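Glutamic acid/alanine-rich protein (PDB 2Y44) is a surface protein of the parasite Trypanosoma congolense, here represented by its helical ectodomain, and probably contributes to the coat on the cell surface. Local coordinates at residues Arg13-Leu18 against Lys93-Thr98. Residues are numbered along the deposited sequence; the frame is centred on the assembly and turned at random.
Sequences RQLRAL and KDAIET
I96 reaches across to the backbone of L15: its CD1 lies 3.3 Å from L15 O, and its CG1 packs 3.6 Å from L15 CB. With CG1 anti to the carbonyl carbon of I96 (chi1 -73°) and CD1 roughly anti to CA (chi2 158°), the longer branch brings its CD1 methyl against the carbonyl of L15, which also accepts the backbone N-H of L18 at 3.2 Å from L18 N. The methyl thus adds an apolar neighbour to a carbonyl whose oxygen is already hydrogen-bonded within its own segment. The backbone N of R16 lies 4.1 Å from I96 CG1. Further along the leucine, one branch tip meets the neighbouring alanine, CD1 of L15 standing 4.1 Å from A95 CB. Here the helices come close, the CA atoms of L15 and I96 being 6.1 Å apart.

Aromatic side chains add to this packing. F159 of helix 149-183 touches both L15 and A95, and F138 of helix 131-144 touches L15, so the leucine is buried where several helices converge. The guanidinium of R16 forms a salt bridge to D100 through NH2 and bonds through NH1 to the carbonyls of C122 and G124. C122 is disulfide-linked to C9, so this arginine connects helix 57-107 to the region of that crosslink. No hydrogen bond joins 13-18 to 93-98; with 187 Å² buried in total, the direct contact is apolar: L15 packs on I96 and A95, and the I96 methyl lies against the L15 carbonyl, while the salt bridge of R16 with D100 gives the two helices a polar link.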
loop_
_atom_site.group_PDB
_atom_site.type_symbol
_atom_site.label_atom_id
_atom_site.label_comp_id
_atom_site.label_asym_id
_atom_site.label_seq_id
_atom_site.Cartn_x
_atom_site.Cartn_y
_atom_site.Cartn_z
ATOM N N ARG A 13 -14.116 -1.949 -7.839
ATOM C CA ARG A 13 -12.856 -2.642 -8.276
ATOM C C ARG A 13 -11.623 -2.125 -7.541
ATOM O O ARG A 13 -10.702 -2.890 -7.200
ATOM C CB ARG A 13 -12.662 -2.492 -9.796
ATOM C CG ARG A 13 -13.733 -3.256 -10.602
ATOM C CD ARG A 13 -13.056 -4.089 -11.670
ATOM N NE ARG A 13 -13.952 -5.034 -12.343
ATOM C CZ ARG A 13 -14.629 -4.763 -13.457
ATOM N NH1 ARG A 13 -14.589 -3.542 -13.990
ATOM N NH2 ARG A 13 -15.310 -5.731 -14.059
ATOM N N GLN A 14 -11.593 -0.811 -7.307
ATOM C CA GLN A 14 -10.564 -0.210 -6.444
ATOM C C GLN A 14 -10.588 -0.768 -5.023
ATOM O O GLN A 14 -9.563 -1.202 -4.510
ATOM C CB GLN A 14 -10.663 1.334 -6.447
ATOM C CG GLN A 14 -10.508 1.960 -7.827
ATOM C CD GLN A 14 -9.063 1.957 -8.334
ATOM O OE1 GLN A 14 -8.781 1.560 -9.481
ATOM N NE2 GLN A 14 -8.157 2.414 -7.503
ATOM N N LEU A 15 -11.754 -0.729 -4.372
ATOM C CA LEU A 15 -11.912 -1.305 -3.053
ATOM C C LEU A 15 -11.503 -2.791 -3.005
ATOM O O LEU A 15 -10.799 -3.231 -2.101
ATOM C CB LEU A 15 -13.354 -1.131 -2.572
ATOM C CG LEU A 15 -13.815 0.311 -2.324
ATOM C CD1 LEU A 15 -15.301 0.339 -2.011
ATOM C CD2 LEU A 15 -12.981 1.016 -1.233
ATOM N N ARG A 16 -11.979 -3.582 -3.959
ATOM C CA ARG A 16 -11.602 -4.995 -3.990
ATOM C C ARG A 16 -10.091 -5.252 -4.141
ATOM O O ARG A 16 -9.604 -6.352 -3.822
ATOM C CB ARG A 16 -12.351 -5.715 -5.133
ATOM C CG ARG A 16 -13.840 -5.684 -4.950
ATOM C CD ARG A 16 -14.505 -6.083 -6.242
ATOM N NE ARG A 16 -15.960 -5.938 -6.206
ATOM C CZ ARG A 16 -16.717 -5.957 -7.311
ATOM N NH1 ARG A 16 -16.148 -6.053 -8.528
ATOM N NH2 ARG A 16 -18.030 -5.801 -7.216
ATOM N N ALA A 17 -9.345 -4.236 -4.560
ATOM C CA ALA A 17 -7.925 -4.398 -4.825
ATOM C C ALA A 17 -7.076 -4.074 -3.596
ATOM O O ALA A 17 -5.884 -4.321 -3.618
ATOM C CB ALA A 17 -7.478 -3.560 -6.032
ATOM N N LEU A 18 -7.687 -3.536 -2.526
ATOM C CA LEU A 18 -6.887 -3.002 -1.412
ATOM C C LEU A 18 -6.162 -4.099 -0.621
ATOM O O LEU A 18 -5.052 -3.893 -0.185
ATOM C CB LEU A 18 -7.718 -2.158 -0.445
ATOM C CG LEU A 18 -8.389 -0.882 -0.964
ATOM C CD1 LEU A 18 -9.399 -0.348 0.058
ATOM C CD2 LEU A 18 -7.347 0.141 -1.342
ATOM N N LYS A 93 -13.563 -3.377 4.728
ATOM C CA LYS A 93 -14.372 -4.593 4.698
ATOM C C LYS A 93 -15.830 -4.206 4.496
ATOM O O LYS A 93 -16.506 -4.769 3.624
ATOM C CB LYS A 93 -14.200 -5.404 6.005
ATOM C CG LYS A 93 -14.983 -6.727 6.008
ATOM C CD LYS A 93 -15.011 -7.376 7.426
ATOM C CE LYS A 93 -15.847 -8.642 7.434
ATOM N NZ LYS A 93 -15.130 -9.709 6.663
ATOM N N ASP A 94 -16.344 -3.296 5.332
ATOM C CA ASP A 94 -17.754 -2.935 5.250
ATOM C C ASP A 94 -18.085 -2.239 3.930
ATOM O O ASP A 94 -19.178 -2.449 3.375
ATOM C CB ASP A 94 -18.229 -2.105 6.457
ATOM C CG ASP A 94 -18.300 -2.916 7.758
ATOM O OD1 ASP A 94 -18.264 -4.173 7.725
ATOM O OD2 ASP A 94 -18.380 -2.271 8.834
ATOM N N ALA A 95 -17.146 -1.434 3.422
ATOM C CA ALA A 95 -17.357 -0.702 2.170
ATOM C C ALA A 95 -17.419 -1.654 0.957
ATOM O O ALA A 95 -18.254 -1.509 0.081
ATOM C CB ALA A 95 -16.271 0.335 1.953
ATOM N N ILE A 96 -16.556 -2.654 0.951
ATOM C CA ILE A 96 -16.618 -3.682 -0.078
ATOM C C ILE A 96 -17.941 -4.434 -0.039
ATOM O O ILE A 96 -18.626 -4.583 -1.062
ATOM C CB ILE A 96 -15.431 -4.664 0.010
ATOM C CG1 ILE A 96 -14.126 -3.966 -0.478
ATOM C CG2 ILE A 96 -15.730 -5.861 -0.836
ATOM C CD1 ILE A 96 -12.820 -4.633 0.049
ATOM N N GLU A 97 -18.372 -4.816 1.150
ATOM C CA GLU A 97 -19.615 -5.572 1.248
ATOM C C GLU A 97 -20.818 -4.739 0.767
ATOM O O GLU A 97 -21.679 -5.205 -0.006
ATOM C CB GLU A 97 -19.811 -6.038 2.698
ATOM C CG GLU A 97 -18.770 -7.077 3.109
ATOM C CD GLU A 97 -19.009 -7.684 4.497
ATOM O OE1 GLU A 97 -19.804 -7.117 5.287
ATOM O OE2 GLU A 97 -18.350 -8.710 4.812
ATOM N N THR A 98 -20.894 -3.508 1.266
ATOM C CA THR A 98 -21.937 -2.585 0.893
ATOM C C THR A 98 -21.986 -2.283 -0.605
ATOM O O THR A 98 -23.076 -2.251 -1.210
ATOM C CB THR A 98 -21.786 -1.269 1.717
ATOM O OG1 THR A 98 -22.003 -1.581 3.101
ATOM C CG2 THR A 98 -22.804 -0.237 1.255
#